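Local coordinates for putative Killer protein (Pseudomonas putida, PDB 6F8S), which probably acts as the toxin of a type II toxin-antitoxin pair, a HigB-like member of the RelE group, whose relatives cleave messenger RNA during translation, at residues B[36-41]-B[78-83]; B[43-48]-B[82-87]. All coordinates share one frame; numbering follows the deposited sequence.

Interactions 1 and 2 both join helix 31-44, or the chain just leaving it, to strand 79-85, the middle strand of the antiparallel sheet, and their centres lie 11 Å apart. Interaction 1 sits close to the centre of the chain and is a buried aliphatic contact in which one leucine methyl does the touching. Interaction 2 lies farther out, at the surface, where the helix has ended and the strand runs into its turn; there a tryptophan ring meets mainly backbone atoms, with one methyl at its rim and a CH-pi contact over its face. Phe82 and Thr83 belong to the strand segments of both.

Interaction 1: residues B[36-41]-B[78-83]; sequences ERKLAM and WRLCFT
Leu80 CG stands beside its backbone N, anti to the carbonyl carbon (chi1 -74°), and chi2 of 157° carries CD1 toward helix 31-44. Lys38 takes a similar first torsion; the backbone points its CB at the leucine, and the bend at chi2 (-77°) leads the rest of the chain away. This is helix-on-sheet packing in the RelE-like toxin fold: the helix lies across the antiparallel sheet and Leu80 projects from the middle strand, 79-85. The closest approach is aliphatic, Lys38 CB to Leu80 CD1 at 3.6 Å, so the lysine contributes the root of its chain rather than its charge. Its NZ is instead hydrogen-bonded to Arg73 O and Asn57 OD1, and also forms a salt bridge with an acidic side chain of another protein's chain. Lys38 therefore meets the leucine with its CB while its amino group lies among polar partners. The first bond of the Leu39 side chain points neither at the strand nor away from it, but its branched end comes nearer, and the two leucine side chains cross at about a right angle. Ile72 touches both Lys38 and Leu80, while Val92 and Ile94 of strand 88-95 also pack on Leu80, continuing the apolar layer onto the flanking strands. No hydrogen bond joins the two segments; the helix keeps its own pattern, with Met41 N bonded to Arg37 O at 2.9 Å. Leu80 CD1 meets both helix residues, and its second, looser neighbour is Leu39 CD2, at 4.2 Å.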
# COMPACT_ATOMS: atom_id res chain seq x y z
N GLU B 36 4.21 17.79 -6.25
CA GLU B 36 4.10 16.91 -5.11
C GLU B 36 3.09 15.83 -5.36
O GLU B 36 3.25 14.71 -4.91
CB GLU B 36 3.70 17.70 -3.88
CG GLU B 36 4.84 18.58 -3.41
CD GLU B 36 4.46 19.46 -2.26
OE1 GLU B 36 3.33 20.02 -2.30
OE2 GLU B 36 5.28 19.57 -1.32
N ARG B 37 2.05 16.22 -6.07
CA ARG B 37 0.97 15.34 -6.39
C ARG B 37 1.38 14.33 -7.46
O ARG B 37 1.02 13.14 -7.39
CB ARG B 37 -0.22 16.17 -6.85
CG ARG B 37 -1.46 15.36 -7.08
CD ARG B 37 -2.71 16.24 -7.12
NE ARG B 37 -2.66 17.18 -8.23
CZ ARG B 37 -2.74 18.50 -8.11
NH1 ARG B 37 -2.89 19.04 -6.91
NH2 ARG B 37 -2.69 19.28 -9.18
N LYS B 38 2.14 14.80 -8.45
CA LYS B 38 2.64 13.93 -9.52
C LYS B 38 3.60 12.90 -8.93
O LYS B 38 3.50 11.69 -9.25
CB LYS B 38 3.33 14.75 -10.62
CG LYS B 38 2.45 15.81 -11.24
CD LYS B 38 1.48 15.21 -12.22
CE LYS B 38 0.35 16.18 -12.54
NZ LYS B 38 -0.40 15.76 -13.76
N LEU B 39 4.51 13.37 -8.07
CA LEU B 39 5.38 12.44 -7.35
C LEU B 39 4.55 11.43 -6.53
O LEU B 39 4.88 10.24 -6.50
CB LEU B 39 6.36 13.17 -6.45
CG LEU B 39 7.45 14.02 -7.11
CD1 LEU B 39 8.45 14.42 -6.04
CD2 LEU B 39 8.14 13.28 -8.24
N ALA B 40 3.49 11.89 -5.88
CA ALA B 40 2.59 11.00 -5.14
C ALA B 40 2.03 9.88 -6.03
O ALA B 40 2.05 8.71 -5.66
CB ALA B 40 1.43 11.79 -4.53
N MET B 41 1.53 10.26 -7.20
CA MET B 41 0.93 9.30 -8.11
C MET B 41 1.97 8.31 -8.61
O MET B 41 1.69 7.10 -8.63
CB MET B 41 0.26 10.02 -9.27
CG MET B 41 -0.89 10.87 -8.82
SD MET B 41 -1.85 11.53 -10.20
CE MET B 41 -0.63 12.57 -10.98
N TRP B 78 7.08 22.11 -17.68
CA TRP B 78 7.80 20.98 -17.10
C TRP B 78 7.06 19.67 -17.17
O TRP B 78 5.84 19.63 -16.94
CB TRP B 78 8.13 21.25 -15.63
CG TRP B 78 9.08 22.37 -15.42
CD1 TRP B 78 8.77 23.60 -14.97
CD2 TRP B 78 10.50 22.36 -15.65
NE1 TRP B 78 9.90 24.37 -14.89
CE2 TRP B 78 10.97 23.63 -15.31
CE3 TRP B 78 11.40 21.40 -16.10
CZ2 TRP B 78 12.32 23.98 -15.41
CZ3 TRP B 78 12.74 21.74 -16.20
CH2 TRP B 78 13.19 23.03 -15.86
N ARG B 79 7.81 18.62 -17.46
CA ARG B 79 7.31 17.26 -17.45
C ARG B 79 8.24 16.33 -16.68
O ARG B 79 9.46 16.45 -16.77
CB ARG B 79 7.13 16.74 -18.87
CG ARG B 79 5.87 17.23 -19.52
CD ARG B 79 5.78 16.79 -20.97
NE ARG B 79 4.40 16.90 -21.42
CZ ARG B 79 3.53 15.89 -21.40
NH1 ARG B 79 3.90 14.69 -21.00
NH2 ARG B 79 2.28 16.10 -21.80
N LEU B 80 7.64 15.38 -15.96
CA LEU B 80 8.39 14.28 -15.35
C LEU B 80 8.59 13.15 -16.35
O LEU B 80 7.62 12.55 -16.78
CB LEU B 80 7.66 13.77 -14.11
CG LEU B 80 7.78 14.72 -12.92
CD1 LEU B 80 6.65 14.50 -11.93
CD2 LEU B 80 9.14 14.55 -12.24
N CYS B 81 9.84 12.88 -16.72
CA CYS B 81 10.20 11.70 -17.52
C CYS B 81 10.52 10.53 -16.59
O CYS B 81 11.00 10.74 -15.48
CB CYS B 81 11.42 11.99 -18.43
SG CYS B 81 11.05 12.31 -20.19
N PHE B 82 10.26 9.32 -17.06
CA PHE B 82 10.56 8.11 -16.28
C PHE B 82 10.48 6.85 -17.14
O PHE B 82 9.91 6.85 -18.24
CB PHE B 82 9.59 7.95 -15.11
CG PHE B 82 8.15 7.73 -15.54
CD1 PHE B 82 7.30 8.80 -15.76
CD2 PHE B 82 7.67 6.45 -15.75
CE1 PHE B 82 5.99 8.59 -16.18
CE2 PHE B 82 6.37 6.24 -16.17
CZ PHE B 82 5.53 7.31 -16.38
N THR B 83 11.04 5.77 -16.62
CA THR B 83 10.86 4.46 -17.23
C THR B 83 9.96 3.57 -16.37
O THR B 83 10.12 3.46 -15.15
CB THR B 83 12.19 3.75 -17.47
OG1 THR B 83 13.16 4.70 -17.95
CG2 THR B 83 12.01 2.59 -18.47

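Interaction 2: residues B[43-48]-B[82-87]; sequences DAATEL and FTWTEH
The indole of Trp84 meets the chain from Ala45 to Leu48, where helix 31-44 has ended and the backbone turns toward helix 49-52. In this RelE-like fold the tryptophan projects from near the end of the middle strand, 79-85, and packs against the loop that follows the helix, at the surface of the domain. Its CG is anti to the backbone N (chi1 -175°), a torsion that sends the ring toward the loop. Apolar contact comes first from Ala45, whose CB touches the outer rim of the six-membered ring, 4.0 Å from Trp84 CH2. Leu48 supplies a CH-pi contact: its CB lies 4.3 Å from the centroid of the five-membered ring and only 2° off the normal, squarely over the face. The indole is also bordered by Leu51 of helix 49-52 and Pro89 of strand 88-95.

Backbone atoms make up much of the remaining contact. Thr46 O approaches the ring edge in plane, 3.4 Å from Trp84 CZ2, while Glu47 CA comes in obliquely at the same carbon. Leu48 N lies over one face, 3.5 Å above the plane and displaced toward the rim; it is hydrogen-bonded to a bound PEG molecule, probably from the crystallisation liquor, that also lies close to the Trp84 side chain.

Polar bonds do not cross between the segments. The loop is tied instead to helix 49-52, with Thr46 N and Glu47 N both hydrogen-bonded to Asp50 OD2 and Glu47 OE1 in a salt bridge with Arg49 NE. At the end of the strand a weak hydrogen bond runs back from His87 N to Thr85 OG1, at 3.4 Å.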
# COMPACT_ATOMS: atom_id res chain seq x y z
N ASP B 43 4.72 7.30 -7.17
CA ASP B 43 5.01 6.35 -6.12
C ASP B 43 3.85 5.37 -5.89
O ASP B 43 4.08 4.21 -5.55
CB ASP B 43 5.36 7.07 -4.82
CG ASP B 43 6.80 7.57 -4.80
N ALA B 44 2.61 5.81 -6.10
CA ALA B 44 1.47 4.96 -5.82
C ALA B 44 1.14 4.01 -6.98
O ALA B 44 0.43 3.04 -6.79
CB ALA B 44 0.27 5.81 -5.50
N ALA B 45 1.65 4.29 -8.18
CA ALA B 45 1.27 3.54 -9.37
C ALA B 45 1.70 2.08 -9.31
O ALA B 45 2.81 1.75 -8.90
CB ALA B 45 1.85 4.20 -10.61
N THR B 46 0.79 1.22 -9.73
CA THR B 46 1.00 -0.21 -9.73
C THR B 46 1.10 -0.72 -11.16
O THR B 46 1.79 -1.69 -11.44
CB THR B 46 -0.12 -0.89 -8.96
OG1 THR B 46 0.27 -0.98 -7.59
CG2 THR B 46 -0.40 -2.24 -9.47
N GLU B 47 0.42 -0.03 -12.07
CA GLU B 47 0.43 -0.35 -13.49
C GLU B 47 0.51 0.95 -14.28
O GLU B 47 0.08 1.99 -13.80
CB GLU B 47 -0.82 -1.16 -13.89
CG GLU B 47 -0.83 -2.59 -13.38
CD GLU B 47 -2.08 -3.36 -13.75
OE1 GLU B 47 -2.86 -2.90 -14.62
OE2 GLU B 47 -2.30 -4.45 -13.15
N LEU B 48 1.03 0.87 -15.50
CA LEU B 48 1.15 2.01 -16.37
C LEU B 48 -0.18 2.75 -16.58
O LEU B 48 -0.19 3.98 -16.75
CB LEU B 48 1.75 1.59 -17.71
CG LEU B 48 1.98 2.73 -18.70
CD1 LEU B 48 2.76 3.86 -18.02
CD2 LEU B 48 2.72 2.24 -19.93
N PHE B 82 10.26 9.32 -17.06
CA PHE B 82 10.56 8.11 -16.28
C PHE B 82 10.48 6.85 -17.14
O PHE B 82 9.91 6.85 -18.24
CB PHE B 82 9.59 7.95 -15.11
CG PHE B 82 8.15 7.73 -15.54
CD1 PHE B 82 7.30 8.80 -15.76
CD2 PHE B 82 7.67 6.45 -15.75
CE1 PHE B 82 5.99 8.59 -16.18
CE2 PHE B 82 6.37 6.24 -16.17
CZ PHE B 82 5.53 7.31 -16.38
N THR B 83 11.04 5.77 -16.62
CA THR B 83 10.86 4.46 -17.23
C THR B 83 9.96 3.57 -16.37
O THR B 83 10.12 3.46 -15.15
CB THR B 83 12.19 3.75 -17.47
OG1 THR B 83 13.16 4.70 -17.95
CG2 THR B 83 12.01 2.59 -18.47
N TRP B 84 9.00 2.93 -17.03
CA TRP B 84 8.14 2.00 -16.33
C TRP B 84 8.77 0.61 -16.23
O TRP B 84 9.22 0.06 -17.22
CB TRP B 84 6.78 1.91 -17.03
CG TRP B 84 5.90 1.06 -16.23
CD1 TRP B 84 5.57 -0.24 -16.48
CD2 TRP B 84 5.28 1.40 -14.99
NE1 TRP B 84 4.75 -0.72 -15.49
CE2 TRP B 84 4.56 0.27 -14.56
CE3 TRP B 84 5.25 2.56 -14.20
CZ2 TRP B 84 3.81 0.26 -13.37
CZ3 TRP B 84 4.52 2.55 -13.03
CH2 TRP B 84 3.80 1.41 -12.63
N THR B 85 8.82 0.07 -15.01
CA THR B 85 9.19 -1.32 -14.82
C THR B 85 8.06 -2.04 -14.10
O THR B 85 7.07 -1.42 -13.70
CB THR B 85 10.50 -1.50 -14.00
OG1 THR B 85 10.69 -2.88 -13.69
CG2 THR B 85 10.43 -0.79 -12.70
N GLU B 86 8.21 -3.36 -13.96
CA GLU B 86 7.31 -4.16 -13.15
C GLU B 86 7.23 -3.58 -11.75
O GLU B 86 6.17 -3.59 -11.13
CB GLU B 86 7.78 -5.62 -13.10
N HIS B 87 8.35 -3.05 -11.27
CA HIS B 87 8.42 -2.57 -9.89
C HIS B 87 8.24 -1.06 -9.77
O HIS B 87 8.68 -0.46 -8.79
CB HIS B 87 9.74 -3.01 -9.26
CG HIS B 87 9.86 -4.50 -9.06
ND1 HIS B 87 10.21 -5.36 -10.08
CD2 HIS B 87 9.66 -5.26 -7.97
CE1 HIS B 87 10.23 -6.60 -9.61
NE2 HIS B 87 9.90 -6.58 -8.34